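Local coordinates for protein DNA alpha-glucosyltransferase (Enterobacteria phage T4, PDB 1XV5) that belongs to the GT-B clan of glycosyltransferases, enzymes built from two Rossmann-like domains, and binds uridine-5'-diphosphate, at residues F322-G327 and W348-D353; T208-Y213 and Q293-N298. One frame throughout, in Å; residues are numbered along the deposited sequence.

Contact 1 of 2, residues F322-G327 and W348-D353; sequences FWKSTG and WFDEND
The edge of a Rossmann-like parallel sheet is built here, where strand 319-323 runs beside strand 347-349, an outermost strand, within one beta-alpha-beta unit. Phe349 N donates to Phe322 O at 2.6 Å, and Lys324 N to Phe349 O at 3.0 Å, the second lying where strand 319-323 gives way to helix 324-329. On one face of the sheet the Phe322 ring presents its edge to the face of the Trp348 six-membered ring, offset, with planes at 68°. Trp348 CG lies anti to the carbonyl carbon (chi1 -60°), which brings the six-membered ring up against Phe322 CB and Gly327 CA. Trp348 CZ3 lies 3.3 Å from Gly327 CA, a fit that glycine, with no side chain, allows. On the other face the rings of Trp323 and Phe349 meet rim to rim, Trp323 CZ3 being 3.7 Å from Phe349 CD1. Glu351 lays its CB 3.6 Å from Trp323 CH2. Lys324, fully extended, runs alongside Asp350 and reaches OD2 with NZ at 3.3 Å, a salt bridge whose hydrogen bond is weak; Asp350 OD1 accepts from Asn352 N in an Asx turn. One carboxylate thus ties the turn to the helix start, while large aromatic groups pack both faces of this sheet edge.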
ATOM      1  N   PHE A 322     -12.344  -5.489  -7.507  1.00 12.56           N
ATOM      2  CA  PHE A 322     -12.243  -4.715  -6.264  1.00 12.17           C
ATOM      3  C   PHE A 322     -13.529  -4.762  -5.438  1.00 11.74           C
ATOM      4  O   PHE A 322     -14.605  -5.047  -5.959  1.00 13.19           O
ATOM      5  CB  PHE A 322     -11.960  -3.233  -6.553  1.00 10.38           C
ATOM      6  CG  PHE A 322     -10.643  -2.949  -7.240  1.00 12.27           C
ATOM      7  CD1 PHE A 322      -9.636  -3.904  -7.319  1.00 12.05           C
ATOM      8  CD2 PHE A 322     -10.403  -1.678  -7.770  1.00 13.62           C
ATOM      9  CE1 PHE A 322      -8.403  -3.600  -7.913  1.00 13.45           C
ATOM     10  CE2 PHE A 322      -9.181  -1.362  -8.365  1.00 13.11           C
ATOM     11  CZ  PHE A 322      -8.177  -2.325  -8.437  1.00 10.72           C
ATOM     12  N   TRP A 323     -13.404  -4.443  -4.151  1.00 13.27           N
ATOM     13  CA  TRP A 323     -14.549  -4.417  -3.240  1.00 11.82           C
ATOM     14  C   TRP A 323     -15.445  -3.240  -3.627  1.00 13.24           C
ATOM     15  O   TRP A 323     -15.004  -2.092  -3.641  1.00 13.39           O
ATOM     16  CB  TRP A 323     -14.055  -4.259  -1.796  1.00 12.84           C
ATOM     17  CG  TRP A 323     -15.125  -4.379  -0.753  1.00 13.35           C
ATOM     18  CD1 TRP A 323     -15.668  -3.370  -0.014  1.00 14.61           C
ATOM     19  CD2 TRP A 323     -15.767  -5.583  -0.322  1.00 14.78           C
ATOM     20  NE1 TRP A 323     -16.609  -3.870   0.855  1.00 14.81           N
ATOM     21  CE2 TRP A 323     -16.690  -5.226   0.687  1.00 15.50           C
ATOM     22  CE3 TRP A 323     -15.653  -6.932  -0.690  1.00 14.83           C
ATOM     23  CZ2 TRP A 323     -17.496  -6.171   1.336  1.00 16.36           C
ATOM     24  CZ3 TRP A 323     -16.453  -7.873  -0.044  1.00 16.47           C
ATOM     25  CH2 TRP A 323     -17.363  -7.484   0.959  1.00 15.35           C
ATOM     26  N   LYS A 324     -16.705  -3.531  -3.938  1.00 13.49           N
ATOM     27  CA  LYS A 324     -17.656  -2.501  -4.351  1.00 14.53           C
ATOM     28  C   LYS A 324     -17.728  -1.253  -3.471  1.00 14.39           C
ATOM     29  O   LYS A 324     -17.571  -0.133  -3.968  1.00 14.36           O
ATOM     30  CB  LYS A 324     -19.056  -3.110  -4.476  1.00 15.71           C
ATOM     31  CG  LYS A 324     -20.099  -2.155  -5.047  1.00 20.65           C
ATOM     32  CD  LYS A 324     -21.472  -2.814  -5.112  1.00 25.05           C
ATOM     33  CE  LYS A 324     -22.485  -1.907  -5.795  1.00 29.29           C
ATOM     34  NZ  LYS A 324     -23.853  -2.493  -5.805  1.00 34.22           N
ATOM     35  N   SER A 325     -17.966  -1.430  -2.173  1.00 14.32           N
ATOM     36  CA  SER A 325     -18.086  -0.279  -1.282  1.00 15.73           C
ATOM     37  C   SER A 325     -16.841   0.596  -1.269  1.00 15.36           C
ATOM     38  O   SER A 325     -16.935   1.800  -1.044  1.00 14.56           O
ATOM     39  CB  SER A 325     -18.427  -0.719   0.147  1.00 18.25           C
ATOM     40  OG  SER A 325     -17.297  -1.247   0.817  1.00 25.75           O
ATOM     41  N   THR A 326     -15.675   0.004  -1.509  1.00 13.85           N
ATOM     42  CA  THR A 326     -14.447   0.789  -1.531  1.00 13.76           C
ATOM     43  C   THR A 326     -14.475   1.706  -2.754  1.00 13.83           C
ATOM     44  O   THR A 326     -14.094   2.882  -2.677  1.00 13.97           O
ATOM     45  CB  THR A 326     -13.206  -0.125  -1.561  1.00 13.34           C
ATOM     46  OG1 THR A 326     -13.098  -0.810  -0.305  1.00 15.42           O
ATOM     47  CG2 THR A 326     -11.944   0.689  -1.786  1.00 15.21           C
ATOM     48  N   GLY A 327     -14.949   1.177  -3.878  1.00 12.90           N
ATOM     49  CA  GLY A 327     -15.037   1.989  -5.079  1.00 14.58           C
ATOM     50  C   GLY A 327     -16.062   3.097  -4.897  1.00 14.53           C
ATOM     51  O   GLY A 327     -15.898   4.202  -5.415  1.00 14.12           O
ATOM     52  N   TRP A 348     -16.609  -4.770  -9.852  1.00 14.14           N
ATOM     53  CA  TRP A 348     -16.846  -4.428  -8.455  1.00 14.50           C
ATOM     54  C   TRP A 348     -17.530  -5.554  -7.693  1.00 16.57           C
ATOM     55  O   TRP A 348     -18.744  -5.745  -7.776  1.00 16.55           O
ATOM     56  CB  TRP A 348     -17.656  -3.128  -8.357  1.00 14.39           C
ATOM     57  CG  TRP A 348     -16.944  -1.957  -8.991  1.00 14.92           C
ATOM     58  CD1 TRP A 348     -17.211  -1.392 -10.208  1.00 15.11           C
ATOM     59  CD2 TRP A 348     -15.818  -1.247  -8.458  1.00 13.72           C
ATOM     60  NE1 TRP A 348     -16.320  -0.373 -10.463  1.00 16.43           N
ATOM     61  CE2 TRP A 348     -15.454  -0.265  -9.406  1.00 15.03           C
ATOM     62  CE3 TRP A 348     -15.080  -1.348  -7.271  1.00 15.12           C
ATOM     63  CZ2 TRP A 348     -14.383   0.615  -9.204  1.00 13.41           C
ATOM     64  CZ3 TRP A 348     -14.011  -0.472  -7.070  1.00 14.52           C
ATOM     65  CH2 TRP A 348     -13.675   0.496  -8.034  1.00 14.93           C
ATOM     66  N   PHE A 349     -16.714  -6.300  -6.956  1.00 15.42           N
ATOM     67  CA  PHE A 349     -17.154  -7.431  -6.150  1.00 15.98           C
ATOM     68  C   PHE A 349     -18.276  -7.003  -5.213  1.00 14.03           C
ATOM     69  O   PHE A 349     -18.091  -6.124  -4.378  1.00 14.88           O
ATOM     70  CB  PHE A 349     -15.962  -7.952  -5.348  1.00 15.34           C
ATOM     71  CG  PHE A 349     -16.224  -9.239  -4.621  1.00 17.12           C
ATOM     72  CD1 PHE A 349     -16.931  -9.249  -3.422  1.00 17.88           C
ATOM     73  CD2 PHE A 349     -15.745 -10.441  -5.130  1.00 16.72           C
ATOM     74  CE1 PHE A 349     -17.156 -10.444  -2.734  1.00 19.45           C
ATOM     75  CE2 PHE A 349     -15.963 -11.641  -4.453  1.00 18.75           C
ATOM     76  CZ  PHE A 349     -16.671 -11.641  -3.251  1.00 20.09           C
ATOM     77  N   ASP A 350     -19.434  -7.642  -5.352  1.00 14.36           N
ATOM     78  CA  ASP A 350     -20.597  -7.311  -4.532  1.00 16.62           C
ATOM     79  C   ASP A 350     -20.945  -8.481  -3.621  1.00 17.13           C
ATOM     80  O   ASP A 350     -21.475  -9.494  -4.080  1.00 17.91           O
ATOM     81  CB  ASP A 350     -21.794  -7.000  -5.435  1.00 16.45           C
ATOM     82  CG  ASP A 350     -22.955  -6.393  -4.673  1.00 20.87           C
ATOM     83  OD1 ASP A 350     -23.007  -6.559  -3.438  1.00 20.12           O
ATOM     84  OD2 ASP A 350     -23.820  -5.761  -5.314  1.00 23.05           O
ATOM     85  N   GLU A 351     -20.660  -8.339  -2.331  1.00 19.26           N
ATOM     86  CA  GLU A 351     -20.937  -9.413  -1.383  1.00 21.37           C
ATOM     87  C   GLU A 351     -22.428  -9.739  -1.301  1.00 22.62           C
ATOM     88  O   GLU A 351     -22.803 -10.837  -0.891  1.00 23.35           O
ATOM     89  CB  GLU A 351     -20.417  -9.047   0.009  1.00 22.27           C
ATOM     90  CG  GLU A 351     -21.299  -8.078   0.774  1.00 26.62           C
ATOM     91  CD  GLU A 351     -20.810  -7.850   2.195  1.00 29.89           C
ATOM     92  OE1 GLU A 351     -20.415  -8.838   2.851  1.00 30.83           O
ATOM     93  OE2 GLU A 351     -20.830  -6.690   2.655  1.00 29.76           O
ATOM     94  N   ASN A 352     -23.270  -8.787  -1.688  1.00 22.69           N
ATOM     95  CA  ASN A 352     -24.716  -8.989  -1.652  1.00 24.48           C
ATOM     96  C   ASN A 352     -25.257  -9.577  -2.949  1.00 24.49           C
ATOM     97  O   ASN A 352     -26.445  -9.883  -3.056  1.00 23.56           O
ATOM     98  CB  ASN A 352     -25.418  -7.670  -1.341  1.00 27.73           C
ATOM     99  CG  ASN A 352     -25.255  -7.255   0.107  1.00 30.78           C
ATOM    100  OD1 ASN A 352     -25.365  -6.076   0.443  1.00 33.10           O
ATOM    101  ND2 ASN A 352     -25.002  -8.227   0.979  1.00 31.01           N
ATOM    102  N   ASP A 353     -24.381  -9.725  -3.937  1.00 22.67           N
ATOM    103  CA  ASP A 353     -24.770 -10.302  -5.215  1.00 22.46           C
ATOM    104  C   ASP A 353     -23.534 -10.869  -5.903  1.00 22.23           C
ATOM    105  O   ASP A 353     -23.144 -10.425  -6.985  1.00 21.30           O
ATOM    106  CB  ASP A 353     -25.435  -9.253  -6.109  1.00 23.40           C
ATOM    107  CG  ASP A 353     -26.117  -9.872  -7.319  1.00 25.73           C
ATOM    108  OD1 ASP A 353     -26.700  -9.120  -8.126  1.00 27.43           O
ATOM    109  OD2 ASP A 353     -26.072 -11.111  -7.464  1.00 25.13           O
TER

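Contact 2 of 2, residues T208-Y213 and Q293-N298; sequences TWKGFY and QLSKLN. With UDP (uridine-5'-diphosphate), chain C.
Lys210 NZ is gripped by the diphosphate of UDP and by a carboxylate: it donates to UDP O1B at 2.9 Å, more weakly to the bridging UDP O3A, and forms a salt bridge with Glu307. A lysine suits the place because its long, flexible chain, bent at chi2 (-72°), carries a positive charge to the phosphates from a backbone held well back from them. On the way its CD passes 3.6 Å from Ser295 OG. That hydroxyl is hydrogen-bonded to Glu307 too, and a water donates to both Ser295 OG and Lys210 O, so the water and the serine together link the lysine's backbone to Glu307. Gln293 OE1 accepts from Ser295 N at 2.9 Å, which would steady the chain as it leaves strand 288-293. In this Rossmann-like domain of the GT-B fold, the loop leaving that strand meets the short 3-10 turn that leads into helix 212-223. Lys296 N donates to Trp209 O at 2.9 Å, and Ser295 CA adds a CA-H...O contact to the same oxygen. Leu297 CD2 sits over one face of the Trp209 indole, 3.6 Å from the centroid of the six-membered ring, in a CH-pi contact for which a branched aliphatic tip is well shaped. Gly211, whose positive phi (74°) suits glycine, brings its bare CA within 3.5 Å of Leu294 O in a CA-H...O contact.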
ATOM      1  N   THR A 208      -7.773  -8.776   8.389  1.00 14.16           N
ATOM      2  CA  THR A 208      -9.144  -8.936   7.934  1.00 14.05           C
ATOM      3  C   THR A 208      -9.739  -7.855   7.038  1.00 13.76           C
ATOM      4  O   THR A 208     -10.578  -8.171   6.193  1.00 14.36           O
ATOM      5  CB  THR A 208     -10.088  -9.212   9.127  1.00 14.24           C
ATOM      6  OG1 THR A 208     -10.002  -8.142  10.069  1.00 15.49           O
ATOM      7  CG2 THR A 208      -9.686 -10.519   9.811  1.00 15.36           C
ATOM      8  N   TRP A 209      -9.327  -6.596   7.183  1.00 14.14           N
ATOM      9  CA  TRP A 209      -9.907  -5.585   6.298  1.00 14.99           C
ATOM     10  C   TRP A 209      -9.398  -5.692   4.864  1.00 15.27           C
ATOM     11  O   TRP A 209      -9.859  -4.966   3.982  1.00 14.49           O
ATOM     12  CB  TRP A 209      -9.718  -4.149   6.828  1.00 14.95           C
ATOM     13  CG  TRP A 209      -8.325  -3.649   7.068  1.00 15.26           C
ATOM     14  CD1 TRP A 209      -7.676  -3.590   8.270  1.00 16.66           C
ATOM     15  CD2 TRP A 209      -7.455  -3.020   6.114  1.00 14.57           C
ATOM     16  NE1 TRP A 209      -6.466  -2.955   8.127  1.00 15.99           N
ATOM     17  CE2 TRP A 209      -6.305  -2.595   6.815  1.00 15.88           C
ATOM     18  CE3 TRP A 209      -7.541  -2.769   4.737  1.00 16.09           C
ATOM     19  CZ2 TRP A 209      -5.243  -1.928   6.183  1.00 16.72           C
ATOM     20  CZ3 TRP A 209      -6.483  -2.103   4.110  1.00 14.61           C
ATOM     21  CH2 TRP A 209      -5.353  -1.692   4.836  1.00 13.13           C
ATOM     22  N   LYS A 210      -8.461  -6.608   4.629  1.00 13.33           N
ATOM     23  CA  LYS A 210      -7.930  -6.820   3.285  1.00 12.97           C
ATOM     24  C   LYS A 210      -8.890  -7.726   2.527  1.00 12.75           C
ATOM     25  O   LYS A 210      -8.727  -7.960   1.331  1.00 13.85           O
ATOM     26  CB  LYS A 210      -6.543  -7.469   3.346  1.00 12.36           C
ATOM     27  CG  LYS A 210      -5.459  -6.574   3.931  1.00 11.19           C
ATOM     28  CD  LYS A 210      -5.068  -5.436   2.990  1.00 13.82           C
ATOM     29  CE  LYS A 210      -3.919  -4.625   3.579  1.00 13.15           C
ATOM     30  NZ  LYS A 210      -3.450  -3.510   2.699  1.00 12.98           N
ATOM     31  N   GLY A 211      -9.877  -8.254   3.248  1.00 12.59           N
ATOM     32  CA  GLY A 211     -10.890  -9.105   2.643  1.00 12.56           C
ATOM     33  C   GLY A 211     -10.556 -10.529   2.235  1.00 12.91           C
ATOM     34  O   GLY A 211     -11.156 -11.047   1.296  1.00 13.93           O
ATOM     35  N   PHE A 212      -9.628 -11.192   2.921  1.00 13.56           N
ATOM     36  CA  PHE A 212      -9.315 -12.557   2.526  1.00 13.08           C
ATOM     37  C   PHE A 212     -10.450 -13.539   2.830  1.00 12.68           C
ATOM     38  O   PHE A 212     -10.638 -14.508   2.100  1.00 12.48           O
ATOM     39  CB  PHE A 212      -7.985 -13.044   3.142  1.00 12.08           C
ATOM     40  CG  PHE A 212      -7.933 -13.012   4.648  1.00 12.81           C
ATOM     41  CD1 PHE A 212      -7.385 -11.921   5.316  1.00 13.99           C
ATOM     42  CD2 PHE A 212      -8.390 -14.094   5.395  1.00 15.43           C
ATOM     43  CE1 PHE A 212      -7.286 -11.908   6.711  1.00 15.33           C
ATOM     44  CE2 PHE A 212      -8.299 -14.094   6.788  1.00 15.19           C
ATOM     45  CZ  PHE A 212      -7.745 -12.998   7.446  1.00 15.41           C
ATOM     46  N   TYR A 213     -11.225 -13.292   3.884  1.00 13.76           N
ATOM     47  CA  TYR A 213     -12.330 -14.200   4.190  1.00 13.71           C
ATOM     48  C   TYR A 213     -13.346 -14.188   3.058  1.00 13.46           C
ATOM     49  O   TYR A 213     -13.953 -15.213   2.743  1.00 12.77           O
ATOM     50  CB  TYR A 213     -13.029 -13.807   5.493  1.00 14.52           C
ATOM     51  CG  TYR A 213     -12.322 -14.291   6.731  1.00 13.43           C
ATOM     52  CD1 TYR A 213     -11.838 -13.391   7.679  1.00 14.46           C
ATOM     53  CD2 TYR A 213     -12.121 -15.654   6.951  1.00 15.81           C
ATOM     54  CE1 TYR A 213     -11.168 -13.835   8.820  1.00 15.14           C
ATOM     55  CE2 TYR A 213     -11.450 -16.111   8.085  1.00 15.90           C
ATOM     56  CZ  TYR A 213     -10.977 -15.196   9.015  1.00 16.23           C
ATOM     57  OH  TYR A 213     -10.307 -15.642  10.140  1.00 15.61           O
ATOM     58  N   GLN A 293      -8.586  -7.743  -5.083  1.00 11.77           N
ATOM     59  CA  GLN A 293      -8.101  -6.847  -4.043  1.00 12.59           C
ATOM     60  C   GLN A 293      -9.406  -6.459  -3.378  1.00 12.71           C
ATOM     61  O   GLN A 293     -10.147  -5.613  -3.880  1.00 12.64           O
ATOM     62  CB  GLN A 293      -7.408  -5.633  -4.661  1.00 12.62           C
ATOM     63  CG  GLN A 293      -6.335  -5.034  -3.765  1.00 12.86           C
ATOM     64  CD  GLN A 293      -6.907  -4.245  -2.604  1.00 12.53           C
ATOM     65  OE1 GLN A 293      -8.075  -4.390  -2.250  1.00 12.70           O
ATOM     66  NE2 GLN A 293      -6.077  -3.406  -2.001  1.00 12.17           N
ATOM     67  N   LEU A 294      -9.698  -7.105  -2.254  1.00 11.36           N
ATOM     68  CA  LEU A 294     -10.958  -6.882  -1.570  1.00 11.80           C
ATOM     69  C   LEU A 294     -10.908  -6.059  -0.291  1.00 13.59           C
ATOM     70  O   LEU A 294     -11.691  -6.292   0.634  1.00 13.56           O
ATOM     71  CB  LEU A 294     -11.611  -8.242  -1.303  1.00 11.56           C
ATOM     72  CG  LEU A 294     -11.734  -9.137  -2.543  1.00 11.30           C
ATOM     73  CD1 LEU A 294     -12.307 -10.494  -2.149  1.00 12.65           C
ATOM     74  CD2 LEU A 294     -12.614  -8.459  -3.594  1.00 12.39           C
ATOM     75  N   SER A 295     -10.005  -5.088  -0.236  1.00 12.24           N
ATOM     76  CA  SER A 295      -9.917  -4.237   0.944  1.00 13.13           C
ATOM     77  C   SER A 295     -11.255  -3.530   1.138  1.00 12.64           C
ATOM     78  O   SER A 295     -11.871  -3.051   0.181  1.00 12.25           O
ATOM     79  CB  SER A 295      -8.786  -3.219   0.795  1.00 12.25           C
ATOM     80  OG  SER A 295      -7.535  -3.872   0.933  1.00 12.61           O
ATOM     81  N   LYS A 296     -11.693  -3.471   2.389  1.00 12.91           N
ATOM     82  CA  LYS A 296     -12.982  -2.886   2.735  1.00 14.49           C
ATOM     83  C   LYS A 296     -12.905  -1.951   3.936  1.00 14.78           C
ATOM     84  O   LYS A 296     -13.672  -2.089   4.896  1.00 14.75           O
ATOM     85  CB  LYS A 296     -13.962  -4.022   3.025  1.00 16.66           C
ATOM     86  CG  LYS A 296     -13.410  -5.038   4.031  1.00 16.66           C
ATOM     87  CD  LYS A 296     -13.971  -6.429   3.798  1.00 22.85           C
ATOM     88  CE  LYS A 296     -15.470  -6.467   4.018  1.00 26.81           C
ATOM     89  NZ  LYS A 296     -16.026  -7.813   3.730  1.00 33.99           N
ATOM     90  N   LEU A 297     -11.980  -0.998   3.879  1.00 13.70           N
ATOM     91  CA  LEU A 297     -11.818  -0.037   4.962  1.00 14.69           C
ATOM     92  C   LEU A 297     -13.097   0.756   5.181  1.00 15.10           C
ATOM     93  O   LEU A 297     -13.868   0.988   4.247  1.00 15.71           O
ATOM     94  CB  LEU A 297     -10.689   0.949   4.641  1.00 13.20           C
ATOM     95  CG  LEU A 297      -9.253   0.431   4.702  1.00 15.23           C
ATOM     96  CD1 LEU A 297      -8.319   1.481   4.120  1.00 16.97           C
ATOM     97  CD2 LEU A 297      -8.876   0.107   6.146  1.00 17.04           C
ATOM     98  N   ASN A 298     -13.323   1.170   6.421  1.00 15.56           N
ATOM     99  CA  ASN A 298     -14.495   1.973   6.721  1.00 17.11           C
ATOM    100  C   ASN A 298     -14.353   3.276   5.937  1.00 17.69           C
ATOM    101  O   ASN A 298     -13.242   3.756   5.702  1.00 15.55           O
ATOM    102  CB  ASN A 298     -14.577   2.273   8.217  1.00 18.95           C
ATOM    103  CG  ASN A 298     -15.773   3.136   8.571  1.00 21.50           C
ATOM    104  OD1 ASN A 298     -15.783   4.341   8.314  1.00 19.05           O
ATOM    105  ND2 ASN A 298     -16.797   2.519   9.153  1.00 21.64           N
TER
HETATM  106  N1  UDP C1402       3.788  -6.887  -1.152  1.00 14.65           N
HETATM  107  C2  UDP C1402       4.837  -7.693  -1.545  1.00 15.39           C
HETATM  108  N3  UDP C1402       4.895  -8.913  -0.921  1.00 15.20           N
HETATM  109  C4  UDP C1402       4.018  -9.400   0.031  1.00 15.59           C
HETATM  110  C5  UDP C1402       2.952  -8.510   0.374  1.00 15.10           C
HETATM  111  C6  UDP C1402       2.877  -7.311  -0.213  1.00 15.14           C
HETATM  112  O2  UDP C1402       5.650  -7.354  -2.390  1.00 17.04           O
HETATM  113  O4  UDP C1402       4.199 -10.523   0.502  1.00 15.42           O
HETATM  114  C1' UDP C1402       3.685  -5.560  -1.766  1.00 15.00           C
HETATM  115  C2' UDP C1402       2.390  -5.306  -2.529  1.00 14.74           C
HETATM  116  O2' UDP C1402       2.440  -5.874  -3.821  1.00 16.48           O
HETATM  117  C3' UDP C1402       2.366  -3.783  -2.514  1.00 15.37           C
HETATM  118  C4' UDP C1402       2.840  -3.482  -1.094  1.00 15.24           C
HETATM  119  O4' UDP C1402       3.695  -4.600  -0.732  1.00 15.06           O
HETATM  120  O3' UDP C1402       3.312  -3.286  -3.460  1.00 14.08           O
HETATM  121  C5' UDP C1402       1.735  -3.341  -0.065  1.00 11.90           C
HETATM  122  O5' UDP C1402       1.132  -2.057  -0.180  1.00 14.32           O
HETATM  123  PA  UDP C1402      -0.447  -1.838  -0.142  1.00 13.76           P
HETATM  124  O1A UDP C1402      -0.647  -0.381  -0.290  1.00 13.92           O
HETATM  125  O2A UDP C1402      -1.083  -2.761  -1.119  1.00 15.24           O
HETATM  126  O3A UDP C1402      -0.924  -2.317   1.349  1.00 14.14           O
HETATM  127  PB  UDP C1402      -0.179  -2.256   2.807  1.00 15.09           P
HETATM  128  O1B UDP C1402      -1.240  -2.004   3.816  1.00 14.27           O
HETATM  129  O2B UDP C1402       0.667  -3.463   2.935  1.00 17.29           O
HETATM  130  O3B UDP C1402       0.756  -0.975   2.724  1.00 16.48           O
HETATM  131  O   HOH W   1      -7.023  -6.392  -0.207  1.00 17.31           O

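Contact 2 closes before contact 1 opens along the chain, and the two centres lie about 10 Å apart in the same Rossmann-like domain. They share its seven-stranded parallel sheet: strand 288-293, which leads into the loop of contact 2, lies next to strand 319-323, which in turn neighbours strand 347-349 of contact 1. The contacts also touch directly. Thr326 OG1, on helix 324-329, is hydrogen-bonded to Ser295 O at 2.6 Å, while the indole of Trp323 packs against Lys296. The loop after strand 288-293 is therefore held both by the turn carrying the UDP-binding lysine and by the start of helix 324-329, and this links the ligand pocket to the edge of the sheet.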